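Local coordinates for DSBA-like thioredoxin domain-containing protein (Pseudomonas aeruginosa PAO1, PDB 5HFI) that probably acts as a cytosolic disulfide reductase of the thioredoxin superfamily and binds glutathione at its redox-active site, at residues G22-L27 / M115-Q120; A28-V33 / A208-Q213; P64-I69 / D80-L85; V102-A107 / E147-A152. All blocks are in the same frame, centred on the assembly; numbering follows the deposited sequence.

Contact 1. Residues G22-L27 / M115-Q120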
loop_
_atom_site.group_PDB
_atom_site.type_symbol
_atom_site.label_atom_id
_atom_site.label_comp_id
_atom_site.label_asym_id
_atom_site.label_seq_id
_atom_site.Cartn_x
_atom_site.Cartn_y
_atom_site.Cartn_z
ATOM N N GLY A 22 4.624 7.011 2.380
ATOM C CA GLY A 22 4.870 7.888 3.510
ATOM C C GLY A 22 4.089 7.489 4.746
ATOM O O GLY A 22 4.526 7.745 5.870
ATOM N N ALA A 23 2.939 6.844 4.561
ATOM C CA ALA A 23 2.115 6.382 5.667
ATOM C C ALA A 23 2.405 4.941 6.068
ATOM O O ALA A 23 1.723 4.411 6.948
ATOM C CB ALA A 23 0.631 6.520 5.315
ATOM N N SER A 24 3.385 4.286 5.444
ATOM C CA SER A 24 3.702 2.915 5.824
ATOM C C SER A 24 4.000 2.766 7.316
ATOM O O SER A 24 3.562 1.761 7.901
ATOM C CB SER A 24 4.875 2.400 4.980
ATOM O OG SER A 24 5.050 0.998 5.152
ATOM N N PRO A 25 4.704 3.687 7.981
ATOM C CA PRO A 25 4.869 3.524 9.436
ATOM C C PRO A 25 3.560 3.615 10.199
ATOM O O PRO A 25 3.447 3.035 11.287
ATOM C CB PRO A 25 5.839 4.656 9.819
ATOM C CG PRO A 25 6.460 5.093 8.550
ATOM C CD PRO A 25 5.446 4.863 7.493
ATOM N N LEU A 26 2.560 4.319 9.660
ATOM C CA LEU A 26 1.266 4.384 10.332
ATOM C C LEU A 26 0.524 3.056 10.234
ATOM O O LEU A 26 -0.122 2.626 11.196
ATOM C CB LEU A 26 0.419 5.508 9.738
ATOM C CG LEU A 26 1.056 6.897 9.710
ATOM C CD1 LEU A 26 0.028 7.943 9.307
ATOM C CD2 LEU A 26 1.676 7.238 11.055
ATOM N N LEU A 27 0.589 2.399 9.074
ATOM C CA LEU A 27 -0.005 1.071 8.959
ATOM C C LEU A 27 0.715 0.071 9.856
ATOM O O LEU A 27 0.074 -0.766 10.502
ATOM C CB LEU A 27 0.019 0.603 7.504
ATOM C CG LEU A 27 -0.536 -0.799 7.248
ATOM C CD1 LEU A 27 -1.984 -0.895 7.718
ATOM C CD2 LEU A 27 -0.423 -1.154 5.774
ATOM N N MET A 115 3.101 -7.722 3.064
ATOM C CA MET A 115 3.444 -7.764 1.646
ATOM C C MET A 115 3.398 -6.370 1.029
ATOM O O MET A 115 4.250 -6.026 0.201
ATOM C CB MET A 115 2.510 -8.723 0.907
ATOM C CG MET A 115 2.462 -8.528 -0.606
ATOM S SD MET A 115 4.037 -8.819 -1.453
ATOM C CE MET A 115 4.653 -10.270 -0.640
ATOM N N LEU A 116 2.420 -5.547 1.424
ATOM C CA LEU A 116 2.370 -4.173 0.931
ATOM C C LEU A 116 3.630 -3.409 1.315
ATOM O O LEU A 116 4.218 -2.710 0.480
ATOM C CB LEU A 116 1.127 -3.456 1.466
ATOM C CG LEU A 116 1.022 -1.962 1.139
ATOM C CD1 LEU A 116 0.942 -1.736 -0.368
ATOM C CD2 LEU A 116 -0.173 -1.320 1.841
ATOM N N ALA A 117 4.060 -3.531 2.575
ATOM C CA ALA A 117 5.279 -2.858 3.012
ATOM C C ALA A 117 6.492 -3.341 2.225
ATOM O O ALA A 117 7.374 -2.546 1.877
ATOM C CB ALA A 117 5.494 -3.078 4.510
ATOM N N ARG A 118 6.556 -4.646 1.942
ATOM C CA ARG A 118 7.679 -5.184 1.177
ATOM C C ARG A 118 7.641 -4.705 -0.268
ATOM O O ARG A 118 8.688 -4.397 -0.854
ATOM C CB ARG A 118 7.666 -6.711 1.229
ATOM C CG ARG A 118 8.845 -7.362 0.514
ATOM C CD ARG A 118 10.155 -7.072 1.236
ATOM N NE ARG A 118 11.322 -7.492 0.464
ATOM C CZ ARG A 118 11.981 -6.708 -0.384
ATOM N NH1 ARG A 118 11.590 -5.455 -0.579
ATOM N NH2 ARG A 118 13.034 -7.177 -1.041
ATOM N N ILE A 119 6.442 -4.655 -0.861
ATOM C CA ILE A 119 6.282 -4.158 -2.226
ATOM C C ILE A 119 6.774 -2.720 -2.327
ATOM O O ILE A 119 7.481 -2.349 -3.274
ATOM C CB ILE A 119 4.811 -4.276 -2.668
ATOM C CG1 ILE A 119 4.468 -5.714 -3.059
ATOM C CG2 ILE A 119 4.505 -3.320 -3.820
ATOM C CD1 ILE A 119 2.981 -5.935 -3.303
ATOM N N GLN A 120 6.400 -1.887 -1.354
ATOM C CA GLN A 120 6.794 -0.483 -1.395
ATOM C C GLN A 120 8.301 -0.332 -1.243
ATOM O O GLN A 120 8.910 0.521 -1.896
ATOM C CB GLN A 120 6.058 0.304 -0.311
ATOM C CG GLN A 120 4.557 0.403 -0.540
ATOM C CD GLN A 120 3.803 0.783 0.718
ATOM O OE1 GLN A 120 4.142 0.339 1.816
ATOM N NE2 GLN A 120 2.767 1.597 0.564
HETATM O O HOH W 1 7.045 0.098 3.430
#

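Contact 2. Residues A28-V33 / A208-Q213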
loop_
_atom_site.group_PDB
_atom_site.type_symbol
_atom_site.label_atom_id
_atom_site.label_comp_id
_atom_site.label_asym_id
_atom_site.label_seq_id
_atom_site.Cartn_x
_atom_site.Cartn_y
_atom_site.Cartn_z
ATOM N N ALA A 28 2.048 0.146 9.913
ATOM C CA ALA A 28 2.799 -0.763 10.771
ATOM C C ALA A 28 2.455 -0.543 12.238
ATOM O O ALA A 28 2.271 -1.507 12.992
ATOM C CB ALA A 28 4.300 -0.589 10.538
ATOM N N ALA A 29 2.354 0.718 12.659
ATOM C CA ALA A 29 1.998 1.009 14.044
ATOM C C ALA A 29 0.574 0.565 14.354
ATOM O O ALA A 29 0.294 0.088 15.459
ATOM C CB ALA A 29 2.167 2.501 14.326
ATOM N N ALA A 30 -0.339 0.710 13.388
ATOM C CA ALA A 30 -1.721 0.296 13.610
ATOM C C ALA A 30 -1.822 -1.209 13.812
ATOM O O ALA A 30 -2.627 -1.682 14.623
ATOM C CB ALA A 30 -2.597 0.734 12.441
ATOM N N CYS A 31 -1.010 -1.980 13.088
ATOM C CA CYS A 31 -1.040 -3.432 13.209
ATOM C C CYS A 31 -0.487 -3.933 14.535
ATOM O O CYS A 31 -0.544 -5.141 14.787
ATOM C CB CYS A 31 -0.269 -4.067 12.050
ATOM S SG CYS A 31 -1.063 -3.837 10.449
ATOM N N GLU A 32 0.033 -3.050 15.385
ATOM C CA GLU A 32 0.544 -3.429 16.695
ATOM C C GLU A 32 -0.437 -3.139 17.822
ATOM O O GLU A 32 -0.141 -3.461 18.977
ATOM C CB GLU A 32 1.868 -2.707 16.971
ATOM C CG GLU A 32 2.952 -2.980 15.945
ATOM C CD GLU A 32 4.046 -1.931 15.968
ATOM O OE1 GLU A 32 3.979 -1.022 16.822
ATOM O OE2 GLU A 32 4.968 -2.011 15.130
ATOM N N VAL A 33 -1.584 -2.540 17.519
ATOM C CA VAL A 33 -2.557 -2.162 18.540
ATOM C C VAL A 33 -3.418 -3.382 18.849
ATOM O O VAL A 33 -4.175 -3.851 17.995
ATOM C CB VAL A 33 -3.417 -0.979 18.084
ATOM C CG1 VAL A 33 -4.620 -0.815 19.002
ATOM C CG2 VAL A 33 -2.594 0.295 18.047
ATOM N N ALA A 208 -0.819 5.897 19.701
ATOM C CA ALA A 208 -1.493 6.357 20.912
ATOM C C ALA A 208 -2.905 6.841 20.609
ATOM O O ALA A 208 -3.828 6.623 21.401
ATOM C CB ALA A 208 -0.674 7.465 21.575
ATOM N N PHE A 209 -3.092 7.503 19.465
ATOM C CA PHE A 209 -4.429 7.937 19.082
ATOM C C PHE A 209 -5.370 6.749 18.929
ATOM O O PHE A 209 -6.508 6.783 19.413
ATOM C CB PHE A 209 -4.363 8.751 17.790
ATOM C CG PHE A 209 -5.709 9.109 17.229
ATOM C CD1 PHE A 209 -6.398 10.213 17.701
ATOM C CD2 PHE A 209 -6.280 8.346 16.222
ATOM C CE1 PHE A 209 -7.635 10.547 17.184
ATOM C CE2 PHE A 209 -7.517 8.674 15.704
ATOM C CZ PHE A 209 -8.195 9.777 16.185
ATOM N N LEU A 210 -4.908 5.680 18.275
ATOM C CA LEU A 210 -5.741 4.493 18.116
ATOM C C LEU A 210 -5.990 3.806 19.455
ATOM O O LEU A 210 -7.098 3.323 19.711
ATOM C CB LEU A 210 -5.098 3.527 17.119
ATOM C CG LEU A 210 -4.951 4.049 15.687
ATOM C CD1 LEU A 210 -4.115 3.092 14.845
ATOM C CD2 LEU A 210 -6.315 4.280 15.047
ATOM N N GLU A 211 -4.969 3.749 20.319
ATOM C CA GLU A 211 -5.180 3.269 21.683
ATOM C C GLU A 211 -6.191 4.138 22.420
ATOM O O GLU A 211 -7.075 3.621 23.114
ATOM C CB GLU A 211 -3.860 3.254 22.456
ATOM C CG GLU A 211 -2.777 2.364 21.883
ATOM C CD GLU A 211 -1.423 2.647 22.508
ATOM O OE1 GLU A 211 -0.410 2.112 22.009
ATOM O OE2 GLU A 211 -1.372 3.411 23.497
ATOM N N THR A 212 -6.065 5.462 22.294
ATOM C CA THR A 212 -6.981 6.368 22.981
ATOM C C THR A 212 -8.410 6.199 22.481
ATOM O O THR A 212 -9.363 6.389 23.246
ATOM C CB THR A 212 -6.515 7.817 22.806
ATOM O OG1 THR A 212 -5.209 7.975 23.377
ATOM C CG2 THR A 212 -7.471 8.785 23.492
ATOM N N GLN A 213 -8.583 5.827 21.209
ATOM C CA GLN A 213 -9.927 5.589 20.695
ATOM C C GLN A 213 -10.545 4.346 21.322
ATOM O O GLN A 213 -11.751 4.316 21.592
ATOM C CB GLN A 213 -9.896 5.472 19.171
ATOM C CG GLN A 213 -9.551 6.774 18.471
ATOM C CD GLN A 213 -10.317 7.953 19.037
ATOM O OE1 GLN A 213 -11.545 7.933 19.114
ATOM N NE2 GLN A 213 -9.592 8.987 19.446
#

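Contact 3. Residues P64-I69 / D80-L85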
loop_
_atom_site.group_PDB
_atom_site.type_symbol
_atom_site.label_atom_id
_atom_site.label_comp_id
_atom_site.label_asym_id
_atom_site.label_seq_id
_atom_site.Cartn_x
_atom_site.Cartn_y
_atom_site.Cartn_z
ATOM N N PRO A 64 8.650 15.158 -7.481
ATOM C CA PRO A 64 8.723 16.290 -6.538
ATOM C C PRO A 64 7.973 16.024 -5.254
ATOM O O PRO A 64 8.290 16.633 -4.225
ATOM C CB PRO A 64 8.116 17.467 -7.320
ATOM C CG PRO A 64 7.625 16.910 -8.614
ATOM C CD PRO A 64 7.688 15.431 -8.563
ATOM N N HIS A 65 7.003 15.111 -5.280
ATOM C CA HIS A 65 6.407 14.632 -4.042
ATOM C C HIS A 65 7.408 13.824 -3.227
ATOM O O HIS A 65 7.515 14.013 -2.011
ATOM C CB HIS A 65 5.166 13.793 -4.350
ATOM C CG HIS A 65 3.922 14.601 -4.546
ATOM N ND1 HIS A 65 2.704 14.028 -4.844
ATOM C CD2 HIS A 65 3.704 15.935 -4.482
ATOM C CE1 HIS A 65 1.791 14.976 -4.958
ATOM N NE2 HIS A 65 2.370 16.142 -4.743
ATOM N N ASP A 66 8.184 12.959 -3.889
ATOM C CA ASP A 66 8.965 11.944 -3.183
ATOM C C ASP A 66 9.919 12.559 -2.161
ATOM O O ASP A 66 9.930 12.156 -0.991
ATOM C CB ASP A 66 9.733 11.084 -4.187
ATOM C CG ASP A 66 8.822 10.173 -4.990
ATOM O OD1 ASP A 66 9.286 9.613 -6.004
ATOM O OD2 ASP A 66 7.642 10.021 -4.610
ATOM N N LEU A 67 10.740 13.526 -2.580
ATOM C CA LEU A 67 11.651 14.141 -1.621
ATOM C C LEU A 67 10.894 14.930 -0.563
ATOM O O LEU A 67 11.378 15.068 0.567
ATOM C CB LEU A 67 12.670 15.031 -2.332
ATOM C CG LEU A 67 13.915 14.275 -2.800
ATOM C CD1 LEU A 67 14.973 15.235 -3.314
ATOM C CD2 LEU A 67 14.471 13.430 -1.662
ATOM N N ARG A 68 9.707 15.442 -0.901
ATOM C CA ARG A 68 8.866 16.081 0.107
ATOM C C ARG A 68 8.304 15.051 1.080
ATOM O O ARG A 68 8.208 15.315 2.283
ATOM C CB ARG A 68 7.734 16.867 -0.561
ATOM C CG ARG A 68 8.103 18.295 -0.939
ATOM C CD ARG A 68 7.840 19.250 0.219
ATOM N NE ARG A 68 6.458 19.700 0.203
ATOM C CZ ARG A 68 6.006 20.750 0.881
ATOM N NH1 ARG A 68 4.723 21.086 0.802
ATOM N NH2 ARG A 68 6.837 21.464 1.636
ATOM N N ILE A 69 7.927 13.871 0.579
ATOM C CA ILE A 69 7.504 12.788 1.461
ATOM C C ILE A 69 8.639 12.383 2.392
ATOM O O ILE A 69 8.423 12.119 3.580
ATOM C CB ILE A 69 7.002 11.591 0.631
ATOM C CG1 ILE A 69 5.946 12.053 -0.378
ATOM C CG2 ILE A 69 6.482 10.491 1.546
ATOM C CD1 ILE A 69 5.449 10.958 -1.293
ATOM N N ASP A 80 18.579 3.333 -6.682
ATOM C CA ASP A 80 18.085 2.480 -7.757
ATOM C C ASP A 80 16.661 2.840 -8.159
ATOM O O ASP A 80 16.207 2.428 -9.232
ATOM C CB ASP A 80 18.164 1.010 -7.347
ATOM C CG ASP A 80 19.595 0.531 -7.165
ATOM O OD1 ASP A 80 19.840 -0.278 -6.247
ATOM O OD2 ASP A 80 20.475 0.962 -7.940
ATOM N N TYR A 81 15.953 3.599 -7.324
ATOM C CA TYR A 81 14.638 4.124 -7.676
ATOM C C TYR A 81 14.758 5.458 -8.409
ATOM O O TYR A 81 14.252 5.605 -9.527
ATOM C CB TYR A 81 13.782 4.270 -6.413
ATOM C CG TYR A 81 12.526 5.086 -6.608
ATOM C CD1 TYR A 81 12.418 6.365 -6.080
ATOM C CD2 TYR A 81 11.447 4.577 -7.320
ATOM C CE1 TYR A 81 11.271 7.116 -6.256
ATOM C CE2 TYR A 81 10.294 5.320 -7.502
ATOM C CZ TYR A 81 10.213 6.588 -6.966
ATOM O OH TYR A 81 9.071 7.333 -7.142
ATOM N N PHE A 82 15.431 6.432 -7.789
ATOM C CA PHE A 82 15.588 7.753 -8.395
ATOM C C PHE A 82 16.288 7.669 -9.745
ATOM O O PHE A 82 15.835 8.260 -10.732
ATOM C CB PHE A 82 16.378 8.671 -7.460
ATOM C CG PHE A 82 15.574 9.230 -6.321
ATOM C CD1 PHE A 82 14.273 9.665 -6.515
ATOM C CD2 PHE A 82 16.127 9.330 -5.056
ATOM C CE1 PHE A 82 13.537 10.183 -5.466
ATOM C CE2 PHE A 82 15.400 9.849 -4.005
ATOM C CZ PHE A 82 14.102 10.277 -4.209
ATOM N N ASP A 83 17.407 6.949 -9.803
ATOM C CA ASP A 83 18.271 6.944 -10.976
ATOM C C ASP A 83 18.246 5.617 -11.725
ATOM O O ASP A 83 19.056 5.417 -12.635
ATOM C CB ASP A 83 19.703 7.295 -10.569
ATOM C CG ASP A 83 19.815 8.690 -9.981
ATOM O OD1 ASP A 83 19.106 9.599 -10.465
ATOM O OD2 ASP A 83 20.607 8.877 -9.032
ATOM N N GLY A 84 17.340 4.712 -11.370
ATOM C CA GLY A 84 17.232 3.452 -12.076
ATOM C C GLY A 84 15.841 3.194 -12.614
ATOM O O GLY A 84 15.626 3.181 -13.829
ATOM N N LEU A 85 14.884 2.994 -11.708
ATOM C CA LEU A 85 13.519 2.685 -12.118
ATOM C C LEU A 85 12.865 3.877 -12.806
ATOM O O LEU A 85 12.295 3.743 -13.894
ATOM C CB LEU A 85 12.699 2.250 -10.904
ATOM C CG LEU A 85 11.258 1.826 -11.181
ATOM C CD1 LEU A 85 11.233 0.628 -12.105
ATOM C CD2 LEU A 85 10.536 1.523 -9.884
#

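Contact 4. Residues V102-A107 / E147-A152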
loop_
_atom_site.group_PDB
_atom_site.type_symbol
_atom_site.label_atom_id
_atom_site.label_comp_id
_atom_site.label_asym_id
_atom_site.label_seq_id
_atom_site.Cartn_x
_atom_site.Cartn_y
_atom_site.Cartn_z
ATOM N N VAL A 102 -0.838 -8.332 -2.818
ATOM C CA VAL A 102 -1.304 -8.077 -1.458
ATOM C C VAL A 102 -2.504 -8.963 -1.141
ATOM O O VAL A 102 -2.580 -9.580 -0.072
ATOM C CB VAL A 102 -1.644 -6.584 -1.280
ATOM C CG1 VAL A 102 -2.392 -6.353 0.021
ATOM C CG2 VAL A 102 -0.377 -5.731 -1.352
ATOM N N LEU A 103 -3.460 -9.034 -2.071
ATOM C CA LEU A 103 -4.611 -9.915 -1.894
ATOM C C LEU A 103 -4.177 -11.361 -1.704
ATOM O O LEU A 103 -4.696 -12.063 -0.827
ATOM C CB LEU A 103 -5.548 -9.804 -3.097
ATOM C CG LEU A 103 -6.426 -8.558 -3.194
ATOM C CD1 LEU A 103 -7.276 -8.616 -4.455
ATOM C CD2 LEU A 103 -7.301 -8.437 -1.960
ATOM N N ALA A 104 -3.228 -11.826 -2.523
ATOM C CA ALA A 104 -2.779 -13.211 -2.433
ATOM C C ALA A 104 -2.074 -13.486 -1.111
ATOM O O ALA A 104 -2.289 -14.535 -0.493
ATOM C CB ALA A 104 -1.864 -13.541 -3.612
ATOM N N ALA A 105 -1.222 -12.559 -0.664
ATOM C CA ALA A 105 -0.545 -12.736 0.617
ATOM C C ALA A 105 -1.542 -12.775 1.766
ATOM O O ALA A 105 -1.372 -13.542 2.722
ATOM C CB ALA A 105 0.472 -11.619 0.836
ATOM N N GLU A 106 -2.588 -11.949 1.695
ATOM C CA GLU A 106 -3.607 -11.969 2.738
ATOM C C GLU A 106 -4.419 -13.259 2.689
ATOM O O GLU A 106 -4.734 -13.841 3.733
ATOM C CB GLU A 106 -4.518 -10.748 2.608
ATOM C CG GLU A 106 -5.594 -10.653 3.681
ATOM C CD GLU A 106 -5.023 -10.476 5.078
ATOM O OE1 GLU A 106 -3.901 -9.938 5.210
ATOM O OE2 GLU A 106 -5.700 -10.878 6.047
ATOM N N ALA A 107 -4.750 -13.727 1.483
ATOM C CA ALA A 107 -5.533 -14.952 1.350
ATOM C C ALA A 107 -4.745 -16.173 1.810
ATOM O O ALA A 107 -5.293 -17.057 2.479
ATOM C CB ALA A 107 -5.990 -15.128 -0.098
ATOM N N GLU A 147 5.599 -21.737 -1.467
ATOM C CA GLU A 147 4.714 -22.874 -1.712
ATOM C C GLU A 147 3.280 -22.365 -1.786
ATOM O O GLU A 147 2.628 -22.150 -0.761
ATOM C CB GLU A 147 4.875 -23.930 -0.625
ATOM C CG GLU A 147 3.961 -25.132 -0.795
ATOM C CD GLU A 147 4.158 -25.838 -2.125
ATOM O OE1 GLU A 147 3.521 -25.433 -3.119
ATOM O OE2 GLU A 147 4.954 -26.798 -2.176
ATOM N N GLY A 148 2.789 -22.160 -3.006
ATOM C CA GLY A 148 1.408 -21.791 -3.242
ATOM C C GLY A 148 1.177 -20.346 -3.631
ATOM O O GLY A 148 0.084 -20.028 -4.114
ATOM N N PHE A 149 2.155 -19.456 -3.443
ATOM C CA PHE A 149 1.902 -18.043 -3.724
ATOM C C PHE A 149 1.709 -17.797 -5.213
ATOM O O PHE A 149 0.888 -16.959 -5.604
ATOM C CB PHE A 149 3.033 -17.171 -3.181
ATOM C CG PHE A 149 2.826 -15.698 -3.404
ATOM C CD1 PHE A 149 1.947 -14.984 -2.607
ATOM C CD2 PHE A 149 3.522 -15.027 -4.394
ATOM C CE1 PHE A 149 1.754 -13.632 -2.804
ATOM C CE2 PHE A 149 3.336 -13.676 -4.594
ATOM C CZ PHE A 149 2.450 -12.976 -3.798
ATOM N N ALA A 150 2.451 -18.517 -6.059
ATOM C CA ALA A 150 2.306 -18.342 -7.500
ATOM C C ALA A 150 0.868 -18.588 -7.937
ATOM O O ALA A 150 0.284 -17.783 -8.671
ATOM C CB ALA A 150 3.262 -19.274 -8.243
ATOM N N GLU A 151 0.273 -19.692 -7.475
ATOM C CA GLU A 151 -1.103 -20.004 -7.850
ATOM C C GLU A 151 -2.081 -19.011 -7.242
ATOM O O GLU A 151 -3.041 -18.601 -7.904
ATOM C CB GLU A 151 -1.472 -21.426 -7.425
ATOM C CG GLU A 151 -0.757 -22.525 -8.201
ATOM C CD GLU A 151 0.731 -22.608 -7.890
ATOM O OE1 GLU A 151 1.111 -22.275 -6.742
ATOM O OE2 GLU A 151 1.506 -23.004 -8.794
ATOM N N ALA A 152 -1.862 -18.624 -5.982
ATOM C CA ALA A 152 -2.747 -17.653 -5.344
ATOM C C ALA A 152 -2.679 -16.300 -6.041
ATOM O O ALA A 152 -3.705 -15.629 -6.208
ATOM C CB ALA A 152 -2.394 -17.516 -3.864
#

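Contact 1. Residues G22-L27 / M115-Q120
S24 and L27, on the helix that follows the C17–C20 redox motif of the thioredoxin fold, face L116, A117 and Q120 of helix 112-124, one of the helices inserted into this fold in DsbA-like proteins. The backbones come close: S24 CA lies 6.6 Å from A117 CA, the nearest approach of the two segments. The interface has an apolar half and a polar half. In the apolar half L27 CD2 touches L116 CD2 at 3.9 Å, and the side chains meet at a slant. Both leucines hold CG anti to the backbone N (chi1 178° and 174°), which extends one methyl branch of each into the gap. Strand 8-13 completes this patch, with Y11 touching both leucines.

The polar half depends on water. S24 OG and Q120 OE1 are 3.5 Å apart and make no direct hydrogen bond. A water instead lies 2.8 Å from S24 OG. It donates to A117 O at 3.1 Å. A weak bond, 3.3 Å long, runs from the same water to Q120 OE1. S24 OG also sits beside the methyl group of A117, 4.2 Å from A117 CB. The bridge belongs to one of two modelled S24 conformers and is doubtful for the other.

The Q120 side chain is about 7 Å from that of C17, which binds glutathione covalently. The chemistry implies that direct packing and one shared water link helix 24-30, just after the redox motif, to the helical insertion, the water joining polar groups that make no direct bond.

Contact 2. Residues A28-V33 / A208-Q213
L210 crosses V33 at about a right angle, and the same leucine reaches past it to A30; these three side chains carry the contact. The two ends of L210 do different work. The branch end meets A30, with L210 CD1 3.7 Å from A30 CB, while the root of the side chain meets V33, with L210 CB 4.2 Å from V33 CG2. With CG beside its own backbone N and anti to the carbonyl carbon (chi1 -63°), L210 turns CD1 toward A30 at the end of helix 24-30.

V33 offers CG2 as its contacting methyl. That methyl also comes 4.4 Å from E211 CG, so the aliphatic part of the glutamate lines the margin of the apolar patch. A30 and V33 can both serve one leucine because a type I beta turn runs from A30 to V33, closed by V33 N donating to A30 O at 3.2 Å. The turn folds the chain back just past the last helical residues and brings V33 CA to 6.8 Å from E211 CA.

Around this patch, W206 and L214 of helix 203-215 extend the packing onto A30 and V33 respectively, and E32 forms a salt bridge with R207. L210 also touches L36, immediately before strand 37-42, so the C-terminal helix is packed against both the end of helix 24-30 and the loop entering an outermost strand of the sheet.

Contact 3. Residues P64-I69 / D80-L85
D66, F82 and Y81 bury the most surface here, and D66 is the hub, touching both aromatic residues. Its carboxylate accepts a hydrogen bond from the phenol of Y81, with Y81 OH 2.6 Å from D66 OD1. Y81 holds CG anti to its backbone N, which carries the phenol across to D66. The hydroxyl comes to the syn side of the carboxylate, 25° out of its plane, and the oxygen lies at the edge of the tyrosine ring, near the ring plane. Carboxylate and ring are turned 48° against each other.

F82 takes the other part of D66: its CE1 is 4.1 Å from D66 CB, which lies at the edge of the phenyl ring. The neighbouring ring atom, F82 CZ, is also 4.1 Å from L67 CD2, which approaches obliquely at the more exposed rim. The segments' helix axes are 12.5 Å apart at closest and run nearly antiparallel, at 166°, so long side chains must span the gap. Within 80-85 the backbone makes a wider pi-type turn, in which L85 N donates to D80 O at 2.9 Å.

Y81 also meets Y124 of helix 112-124 edge-to-face. On the other helix, H65 packs edge-to-face with W19, a residue that binds glutathione, and the D66 side chain is about 8 Å from the ligand. The buried carboxylate is thus satisfied at OD1 by a short phenol bond that limits its rotation, while phenylalanine and leucine add apolar packing on the more exposed side.

Contact 4. Residues V102-A107 / E147-A152
At the edge of the F149 ring, in its plane, lies A105 N, 3.8 Å from F149 CE1, so the amide is not placed over the pi face. The same CE1 corner touches A104, whose CB approaches obliquely at 3.7 Å from F149 CE1, and A105 CB stands further off, 4.4 Å from F149 CE1. A101 and L108, one turn to each side along helix 96-109, also touch the phenylalanine. With CG anti to the backbone N (chi1 -179°), F149 reaches from the first turn of its helix, just after the N-cap residue G148, across to these small residues.

The A104 methyl also packs on the backbone of A152, with A104 CB 3.8 Å from A152 C. Its distance to the A152 methyl is little longer, 4.0 Å from A104 CB to A152 CB. Such small side chains let the backbones come very near, with A104 CA 5.3 Å from A152 CA.

C156 adds to the cover on A104, while M115 of helix 112-124 touches A105. Close alanine-to-alanine packing with a phenylalanine ring corner packed alongside thus joins two helices of the helical insertion found in DsbA-like proteins.

In the fold
Contacts 1 and 2 share helix 24-30 and fasten its successive parts to different partners: the helical insertion near the chain's centre and the last modelled helix, in a contact whose centre lies about 18 Å from the chain's centre. Contact 4 continues the insertion's packing, since A105 and V102 touch M115, making helix 112-124 the common element with contact 1. Contact 3 reaches contact 1 through I69 against G22. Contacts 1, 2 and 4 are buried, whereas contact 3 is partly exposed. Chemistry follows place: contacts 2 and 4, away from the annotated sites, are essentially apolar, while contacts 1 and 3, nearer the ligand, add a water bridge and a phenol-carboxylate bond.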